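Side-chain contacts in pseudoalteromonas arctica PAMC 21717 (PDB 5YL7), which probably hydrolyses peptide bonds as a cold-active, calcium-binding serine protease of the subtilase family: residues D145-A150 with I168-G173; W149-S154 with I186-S191; A291-Q296 with V329-A334. All blocks are in the same frame, centred on the assembly; numbering follows the deposited sequence.

How the contacts relate
Followed from the N terminus, helix 140-150 takes part first. Contact 1 brings its last turns back onto strand 167-170 and closes the connection between them. Contact 2 starts from the same helix end, sharing Trp-149 and Ala-150, and runs past that strand to helix 180-191, so the two loops overlap. They also touch: Ile-147 CG2 lies 3.8 Å from Ala-189 CB, joining strand and two helices in one apolar layer. Contact 3 opens later and closes separately, tying helix 280-297 to the C-terminal helix 331-338. Its centre is about 20 Å from that of contact 1 and about 22 Å from that of contact 2.

Contact 1. Residues D145-A150 with I168-G173; sequences DGIIWA and INMSLG
Ile-147 reaches across to both Ile-168 and Met-170, one branch for each. Its CG1 arm lies beside the backbone N (chi1 -65°), and this carries CD1 to the sulfur of Met-170, with CD1 3.6 Å from SD. The thioether, bent at chi3, meets the isoleucine arm at about a right angle. The other branch turns to Ile-168: CG2 of Ile-147 is 4.1 Å from CD1 of Ile-168, and CD1 of Ile-168 also packs on the helix backbone, 3.7 Å from O of Ile-147. An alanine here lacks the CG1 arm, which is likely to leave a gap beside the Met-170 sulfur and the thioether freer to turn. The axes of 145-150 and 168-170 run nearly antiparallel (162°), 10.0 Å apart at closest approach, as in the beta-alpha-beta crossover of the subtilase fold: the helix returns from strand 126-131 and the chain then enters strand 167-170, with strand 36-41 between the two. In that middle strand, Leu-40 touches Ile-147 and Ala-38 touches Ala-150. One turn after Ile-147, Ala-150 directs its methyl at Ile-168, where CB stands 4.0 Å from CD1 and equally near CG1. On the strand, side chains alternate: Ile-168 and Met-170 face this helix, while Asn-169 between them packs on helix 280-297, which carries Ser-281 of the probable catalytic triad.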
loop_
_atom_site.group_PDB
_atom_site.type_symbol
_atom_site.label_atom_id
_atom_site.label_comp_id
_atom_site.label_asym_id
_atom_site.label_seq_id
_atom_site.Cartn_x
_atom_site.Cartn_y
_atom_site.Cartn_z
ATOM N N ASP A 145 14.713 8.409 1.646
ATOM C CA ASP A 145 15.749 7.474 1.246
ATOM C C ASP A 145 15.176 6.106 0.811
ATOM O O ASP A 145 15.658 5.440 -0.083
ATOM C CB ASP A 145 16.797 7.362 2.324
ATOM C CG ASP A 145 17.708 8.543 2.408
ATOM O OD1 ASP A 145 17.786 9.325 1.412
ATOM O OD2 ASP A 145 18.436 8.633 3.420
ATOM N N GLY A 146 14.076 5.722 1.507
ATOM C CA GLY A 146 13.378 4.541 1.082
ATOM C C GLY A 146 12.830 4.572 -0.350
ATOM O O GLY A 146 12.927 3.618 -1.090
ATOM N N ILE A 147 12.252 5.754 -0.658
ATOM C CA ILE A 147 11.722 5.964 -2.033
ATOM C C ILE A 147 12.860 5.865 -3.044
ATOM O O ILE A 147 12.759 5.132 -4.034
ATOM C CB ILE A 147 11.078 7.346 -2.146
ATOM C CG1 ILE A 147 9.801 7.450 -1.229
ATOM C CG2 ILE A 147 10.798 7.723 -3.562
ATOM C CD1 ILE A 147 9.276 8.860 -1.042
ATOM N N ILE A 148 13.945 6.555 -2.738
ATOM C CA ILE A 148 15.117 6.517 -3.672
ATOM C C ILE A 148 15.619 5.086 -3.874
ATOM O O ILE A 148 15.728 4.601 -5.011
ATOM C CB ILE A 148 16.229 7.431 -3.121
ATOM C CG1 ILE A 148 15.782 8.885 -3.146
ATOM C CG2 ILE A 148 17.535 7.224 -3.949
ATOM C CD1 ILE A 148 16.617 9.755 -2.262
ATOM N N TRP A 149 15.889 4.427 -2.736
ATOM C CA TRP A 149 16.468 3.067 -2.834
ATOM C C TRP A 149 15.523 2.091 -3.528
ATOM O O TRP A 149 15.916 1.212 -4.278
ATOM C CB TRP A 149 16.870 2.605 -1.411
ATOM C CG TRP A 149 17.551 1.266 -1.376
ATOM C CD1 TRP A 149 18.914 1.023 -1.583
ATOM C CD2 TRP A 149 16.955 -0.015 -1.172
ATOM N NE1 TRP A 149 19.123 -0.315 -1.463
ATOM C CE2 TRP A 149 17.971 -0.996 -1.260
ATOM C CE3 TRP A 149 15.653 -0.447 -0.956
ATOM C CZ2 TRP A 149 17.723 -2.334 -1.065
ATOM C CZ3 TRP A 149 15.443 -1.802 -0.822
ATOM C CH2 TRP A 149 16.470 -2.725 -0.890
ATOM N N ALA A 150 14.227 2.185 -3.181
ATOM C CA ALA A 150 13.228 1.285 -3.711
ATOM C C ALA A 150 13.211 1.333 -5.217
ATOM O O ALA A 150 12.969 0.323 -5.892
ATOM C CB ALA A 150 11.866 1.656 -3.245
ATOM N N ILE A 168 5.922 1.815 -6.286
ATOM C CA ILE A 168 6.071 2.085 -4.831
ATOM C C ILE A 168 4.694 2.269 -4.292
ATOM O O ILE A 168 3.862 3.029 -4.842
ATOM C CB ILE A 168 6.921 3.312 -4.596
ATOM C CG1 ILE A 168 8.434 2.954 -4.794
ATOM C CG2 ILE A 168 6.695 3.956 -3.272
ATOM C CD1 ILE A 168 9.301 4.163 -4.951
ATOM N N ASN A 169 4.425 1.648 -3.149
ATOM C CA ASN A 169 3.234 1.919 -2.311
ATOM C C ASN A 169 3.627 2.593 -1.038
ATOM O O ASN A 169 4.481 2.086 -0.289
ATOM C CB ASN A 169 2.485 0.596 -2.024
ATOM C CG ASN A 169 1.191 0.839 -1.317
ATOM O OD1 ASN A 169 0.155 1.029 -1.952
ATOM N ND2 ASN A 169 1.233 0.921 0.048
ATOM N N MET A 170 3.027 3.740 -0.745
ATOM C CA MET A 170 3.207 4.456 0.528
ATOM C C MET A 170 1.864 4.635 1.143
ATOM O O MET A 170 1.096 5.616 0.948
ATOM C CB MET A 170 3.854 5.855 0.368
ATOM C CG MET A 170 5.370 5.675 0.099
ATOM S SD MET A 170 6.276 7.265 0.274
ATOM C CE MET A 170 5.871 7.383 -1.115
ATOM N N SER A 171 1.546 3.748 2.095
ATOM C CA SER A 171 0.315 3.787 2.931
ATOM C C SER A 171 0.670 4.507 4.201
ATOM O O SER A 171 0.712 3.911 5.305
ATOM C CB SER A 171 -0.143 2.378 3.176
ATOM O OG SER A 171 -0.752 1.834 2.040
ATOM N N LEU A 172 1.018 5.769 4.121
ATOM C CA LEU A 172 1.567 6.577 5.231
ATOM C C LEU A 172 1.393 8.017 4.946
ATOM O O LEU A 172 1.132 8.404 3.770
ATOM C CB LEU A 172 3.051 6.176 5.486
ATOM C CG LEU A 172 4.010 6.465 4.314
ATOM C CD1 LEU A 172 4.420 7.956 4.204
ATOM C CD2 LEU A 172 5.298 5.668 4.381
ATOM N N GLY A 173 1.478 8.833 5.951
ATOM C CA GLY A 173 1.472 10.279 5.720
ATOM C C GLY A 173 1.316 11.081 6.968
ATOM O O GLY A 173 1.363 10.565 8.094
#

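Contact 2. Residues W149-S154 with I186-S191; sequences WASGGS and INTARS
Ser-151 lays its CB and OG against Ala-189, at the place where the two backbones come nearest, with CA atoms 5.0 Å apart. The serine CB is 3.7 Å from the methyl CB of Ala-189, and OG comes 3.5 Å from the alanine CA, so a small side chain meets a small one and the helix surface itself forms part of the interface. OG sits between the backbone N and the carbonyl carbon (chi1 79°), a position from which it bonds back to Ile-148 O in the preceding turn and also to Asn-192 ND2, just beyond helix 180-191. Thr-188 adds a lighter touch, its CG2 4.3 Å from OG of Ser-151. The chain leaves helix 140-150 here through a Schellman motif: Gly-152 adopts positive phi (97°), a conformation that calls for glycine, its N bonds to Trp-149 O at 2.9 Å, and Gly-153 N probably bonds to Ile-148 O. Gly-153 also passes close enough to Thr-188 CG2 that a CB there would crowd the methyl. On the other helix, the Ser-191 hydroxyl donates to Thr-188 O at 2.6 Å, tilted 20° from the carbonyl plane. No hydrogen bond joins the two segments: between them the contact is van der Waals packing of small groups, while the Ser-151 hydroxyl, also bonded to Ile-148, adds through Asn-192 a polar tie just past the end of helix 180-191.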
loop_
_atom_site.group_PDB
_atom_site.type_symbol
_atom_site.label_atom_id
_atom_site.label_comp_id
_atom_site.label_asym_id
_atom_site.label_seq_id
_atom_site.Cartn_x
_atom_site.Cartn_y
_atom_site.Cartn_z
ATOM N N TRP A 149 15.889 4.427 -2.736
ATOM C CA TRP A 149 16.468 3.067 -2.834
ATOM C C TRP A 149 15.523 2.091 -3.528
ATOM O O TRP A 149 15.916 1.212 -4.278
ATOM C CB TRP A 149 16.870 2.605 -1.411
ATOM C CG TRP A 149 17.551 1.266 -1.376
ATOM C CD1 TRP A 149 18.914 1.023 -1.583
ATOM C CD2 TRP A 149 16.955 -0.015 -1.172
ATOM N NE1 TRP A 149 19.123 -0.315 -1.463
ATOM C CE2 TRP A 149 17.971 -0.996 -1.260
ATOM C CE3 TRP A 149 15.653 -0.447 -0.956
ATOM C CZ2 TRP A 149 17.723 -2.334 -1.065
ATOM C CZ3 TRP A 149 15.443 -1.802 -0.822
ATOM C CH2 TRP A 149 16.470 -2.725 -0.890
ATOM N N ALA A 150 14.227 2.185 -3.181
ATOM C CA ALA A 150 13.228 1.285 -3.711
ATOM C C ALA A 150 13.211 1.333 -5.217
ATOM O O ALA A 150 12.969 0.323 -5.892
ATOM C CB ALA A 150 11.866 1.656 -3.245
ATOM N N SER A 151 13.466 2.535 -5.784
ATOM C CA SER A 151 13.479 2.736 -7.222
ATOM C C SER A 151 14.767 2.286 -7.907
ATOM O O SER A 151 14.823 2.404 -9.162
ATOM C CB SER A 151 13.193 4.177 -7.542
ATOM O OG SER A 151 14.311 5.032 -7.385
ATOM N N GLY A 152 15.774 1.926 -7.136
ATOM C CA GLY A 152 17.083 1.568 -7.705
ATOM C C GLY A 152 17.998 2.712 -7.668
ATOM O O GLY A 152 19.114 2.650 -8.317
ATOM N N GLY A 153 17.718 3.790 -6.992
ATOM C CA GLY A 153 18.671 4.839 -6.810
ATOM C C GLY A 153 19.606 4.572 -5.680
ATOM O O GLY A 153 19.408 3.712 -4.841
ATOM N N SER A 154 20.628 5.381 -5.568
ATOM C CA SER A 154 21.694 5.188 -4.596
ATOM C C SER A 154 21.509 6.046 -3.366
ATOM O O SER A 154 21.164 7.245 -3.504
ATOM C CB SER A 154 23.064 5.451 -5.282
ATOM O OG SER A 154 23.260 4.518 -6.312
ATOM N N ILE A 186 10.713 11.452 -4.826
ATOM C CA ILE A 186 9.713 11.088 -5.784
ATOM C C ILE A 186 10.187 11.330 -7.219
ATOM O O ILE A 186 9.973 10.503 -8.094
ATOM C CB ILE A 186 8.404 11.781 -5.480
ATOM C CG1 ILE A 186 7.855 11.221 -4.155
ATOM C CG2 ILE A 186 7.379 11.692 -6.604
ATOM C CD1 ILE A 186 6.696 12.050 -3.640
ATOM N N ASN A 187 10.803 12.519 -7.446
ATOM C CA ASN A 187 11.295 12.808 -8.789
ATOM C C ASN A 187 12.347 11.775 -9.226
ATOM O O ASN A 187 12.308 11.384 -10.367
ATOM C CB ASN A 187 11.866 14.210 -8.813
ATOM C CG ASN A 187 10.873 15.348 -8.643
ATOM O OD1 ASN A 187 9.671 15.146 -8.761
ATOM N ND2 ASN A 187 11.403 16.553 -8.357
ATOM N N THR A 188 13.219 11.426 -8.340
ATOM C CA THR A 188 14.215 10.398 -8.578
ATOM C C THR A 188 13.534 9.052 -8.920
ATOM O O THR A 188 13.838 8.388 -9.937
ATOM C CB THR A 188 15.160 10.192 -7.424
ATOM O OG1 THR A 188 16.001 11.378 -7.357
ATOM C CG2 THR A 188 16.030 8.990 -7.526
ATOM N N ALA A 189 12.565 8.638 -8.084
ATOM C CA ALA A 189 11.892 7.342 -8.370
ATOM C C ALA A 189 11.219 7.348 -9.736
ATOM O O ALA A 189 11.351 6.401 -10.548
ATOM C CB ALA A 189 10.865 7.079 -7.279
ATOM N N ARG A 190 10.485 8.438 -10.034
ATOM C CA ARG A 190 9.814 8.551 -11.357
ATOM C C ARG A 190 10.786 8.514 -12.519
ATOM O O ARG A 190 10.572 7.845 -13.508
ATOM C CB ARG A 190 9.031 9.862 -11.428
ATOM C CG ARG A 190 7.840 9.919 -10.477
ATOM C CD ARG A 190 7.307 11.318 -10.393
ATOM N NE ARG A 190 7.077 11.969 -11.671
ATOM C CZ ARG A 190 6.123 11.653 -12.509
ATOM N NH1 ARG A 190 5.160 10.847 -12.168
ATOM N NH2 ARG A 190 6.098 12.088 -13.756
ATOM N N SER A 191 11.965 9.126 -12.311
ATOM C CA SER A 191 13.021 9.193 -13.418
ATOM C C SER A 191 13.599 7.813 -13.619
ATOM O O SER A 191 14.087 7.480 -14.715
ATOM C CB SER A 191 14.092 10.138 -12.970
ATOM O OG SER A 191 14.967 9.615 -11.982
#

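Contact 3. Residues A291-Q296 with V329-A334; sequences AALIKQ and VDAAAA
Ile-294 and Ala-334 make the main meeting between helix 280-297 and the C-terminal helix 331-338. The isoleucine does not aim at its partner from the backbone; its CG1 arm, placed beside the backbone N (chi1 -69°) and extended at chi2, carries the end of the side chain across, so that CD1 lies 4.0 Å from the CB of Ala-334. CG1 follows at 4.2 Å from the same CB, and the methyl of Ala-334, which does point to the facing helix, is met by the outer half of the isoleucine. Ile-306, Ile-309 and Leu-310 of helix 303-312 also touch Ile-294, which makes it a junction of three helices. Leu-293, next in buried surface, works one turn nearer the start of the C-terminal helix: its CD1 stands 4.4 Å from Ala-331 CB, a looser touch, and Leu-23 of helix 23-27 packs on both residues. The short alanine side chains allow the backbones to draw near, with the CA atoms of Ile-294 and Ala-334 6.7 Å apart. Asp-330 caps the start of the second helix. As its N-cap, it takes the Ala-333 N-H on OD1 at 3.1 Å in a nearly straight bond (169°), the donor standing above the carboxylate plane; Asn-22 ND2 also bonds to this oxygen. Such packing belongs to the helical layer of the subtilase alpha/beta fold, in which the long helix 280-297, which carries the probable nucleophile Ser-281 in its first turn, is flanked by the C-terminal helix.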
loop_
_atom_site.group_PDB
_atom_site.type_symbol
_atom_site.label_atom_id
_atom_site.label_comp_id
_atom_site.label_asym_id
_atom_site.label_seq_id
_atom_site.Cartn_x
_atom_site.Cartn_y
_atom_site.Cartn_z
ATOM N N ALA A 291 -1.474 -1.185 -10.606
ATOM C CA ALA A 291 -0.307 -0.692 -11.328
ATOM C C ALA A 291 0.631 -1.827 -11.732
ATOM O O ALA A 291 1.176 -1.794 -12.868
ATOM C CB ALA A 291 0.427 0.336 -10.454
ATOM N N ALA A 292 0.828 -2.815 -10.892
ATOM C CA ALA A 292 1.593 -3.988 -11.240
ATOM C C ALA A 292 0.929 -4.787 -12.318
ATOM O O ALA A 292 1.681 -5.327 -13.202
ATOM C CB ALA A 292 1.912 -4.839 -10.002
ATOM N N LEU A 293 -0.375 -4.962 -12.337
ATOM C CA LEU A 293 -1.063 -5.671 -13.430
ATOM C C LEU A 293 -0.794 -4.937 -14.707
ATOM O O LEU A 293 -0.493 -5.574 -15.769
ATOM C CB LEU A 293 -2.539 -5.820 -13.172
ATOM C CG LEU A 293 -2.944 -6.477 -11.877
ATOM C CD1 LEU A 293 -4.468 -6.654 -11.835
ATOM C CD2 LEU A 293 -2.230 -7.801 -11.657
ATOM N N ILE A 294 -0.951 -3.643 -14.736
ATOM C CA ILE A 294 -0.668 -2.815 -15.893
ATOM C C ILE A 294 0.706 -3.017 -16.338
ATOM O O ILE A 294 0.957 -3.144 -17.605
ATOM C CB ILE A 294 -0.949 -1.294 -15.573
ATOM C CG1 ILE A 294 -2.411 -1.051 -15.406
ATOM C CG2 ILE A 294 -0.328 -0.418 -16.620
ATOM C CD1 ILE A 294 -2.718 0.270 -14.661
ATOM N N LYS A 295 1.719 -3.021 -15.495
ATOM C CA LYS A 295 3.128 -3.161 -15.887
ATOM C C LYS A 295 3.383 -4.548 -16.457
ATOM O O LYS A 295 4.244 -4.618 -17.360
ATOM C CB LYS A 295 4.019 -2.842 -14.676
ATOM C CG LYS A 295 5.474 -2.726 -15.001
ATOM C CD LYS A 295 5.765 -1.514 -15.850
ATOM C CE LYS A 295 7.257 -1.261 -15.962
ATOM N NZ LYS A 295 7.630 -0.163 -16.760
ATOM N N GLN A 296 2.745 -5.583 -16.023
ATOM C CA GLN A 296 2.895 -6.896 -16.695
ATOM C C GLN A 296 2.388 -6.789 -18.124
ATOM O O GLN A 296 3.043 -7.243 -19.066
ATOM C CB GLN A 296 2.168 -7.967 -15.984
ATOM C CG GLN A 296 2.319 -9.363 -16.679
ATOM C CD GLN A 296 1.385 -10.368 -16.168
ATOM O OE1 GLN A 296 0.772 -10.296 -15.111
ATOM N NE2 GLN A 296 1.322 -11.503 -16.837
ATOM N N VAL A 329 -11.049 2.549 -9.192
ATOM C CA VAL A 329 -10.174 1.741 -10.068
ATOM C C VAL A 329 -10.863 0.428 -10.469
ATOM O O VAL A 329 -11.426 -0.234 -9.604
ATOM C CB VAL A 329 -8.801 1.512 -9.365
ATOM C CG1 VAL A 329 -7.982 0.438 -10.087
ATOM C CG2 VAL A 329 -8.077 2.812 -9.270
ATOM N N ASP A 330 -10.766 0.184 -11.767
ATOM C CA ASP A 330 -11.377 -1.014 -12.350
ATOM C C ASP A 330 -10.264 -1.812 -12.948
ATOM O O ASP A 330 -9.709 -1.473 -13.957
ATOM C CB ASP A 330 -12.425 -0.570 -13.396
ATOM C CG ASP A 330 -13.044 -1.685 -14.145
ATOM O OD1 ASP A 330 -12.524 -2.824 -14.163
ATOM O OD2 ASP A 330 -14.120 -1.446 -14.814
ATOM N N ALA A 331 -9.901 -2.874 -12.206
ATOM C CA ALA A 331 -8.696 -3.632 -12.629
ATOM C C ALA A 331 -8.850 -4.172 -14.036
ATOM O O ALA A 331 -7.891 -4.189 -14.799
ATOM C CB ALA A 331 -8.444 -4.757 -11.682
ATOM N N ALA A 332 -10.002 -4.729 -14.325
ATOM C CA ALA A 332 -10.213 -5.334 -15.684
ATOM C C ALA A 332 -10.065 -4.343 -16.792
ATOM O O ALA A 332 -9.358 -4.575 -17.803
ATOM C CB ALA A 332 -11.538 -6.022 -15.752
ATOM N N ALA A 333 -10.673 -3.140 -16.587
ATOM C CA ALA A 333 -10.573 -2.110 -17.602
ATOM C C ALA A 333 -9.175 -1.558 -17.770
ATOM O O ALA A 333 -8.711 -1.231 -18.842
ATOM C CB ALA A 333 -11.576 -0.994 -17.330
ATOM N N ALA A 334 -8.439 -1.406 -16.639
ATOM C CA ALA A 334 -7.097 -0.978 -16.675
ATOM C C ALA A 334 -6.175 -1.950 -17.439
ATOM O O ALA A 334 -5.376 -1.515 -18.220
ATOM C CB ALA A 334 -6.569 -0.749 -15.218
#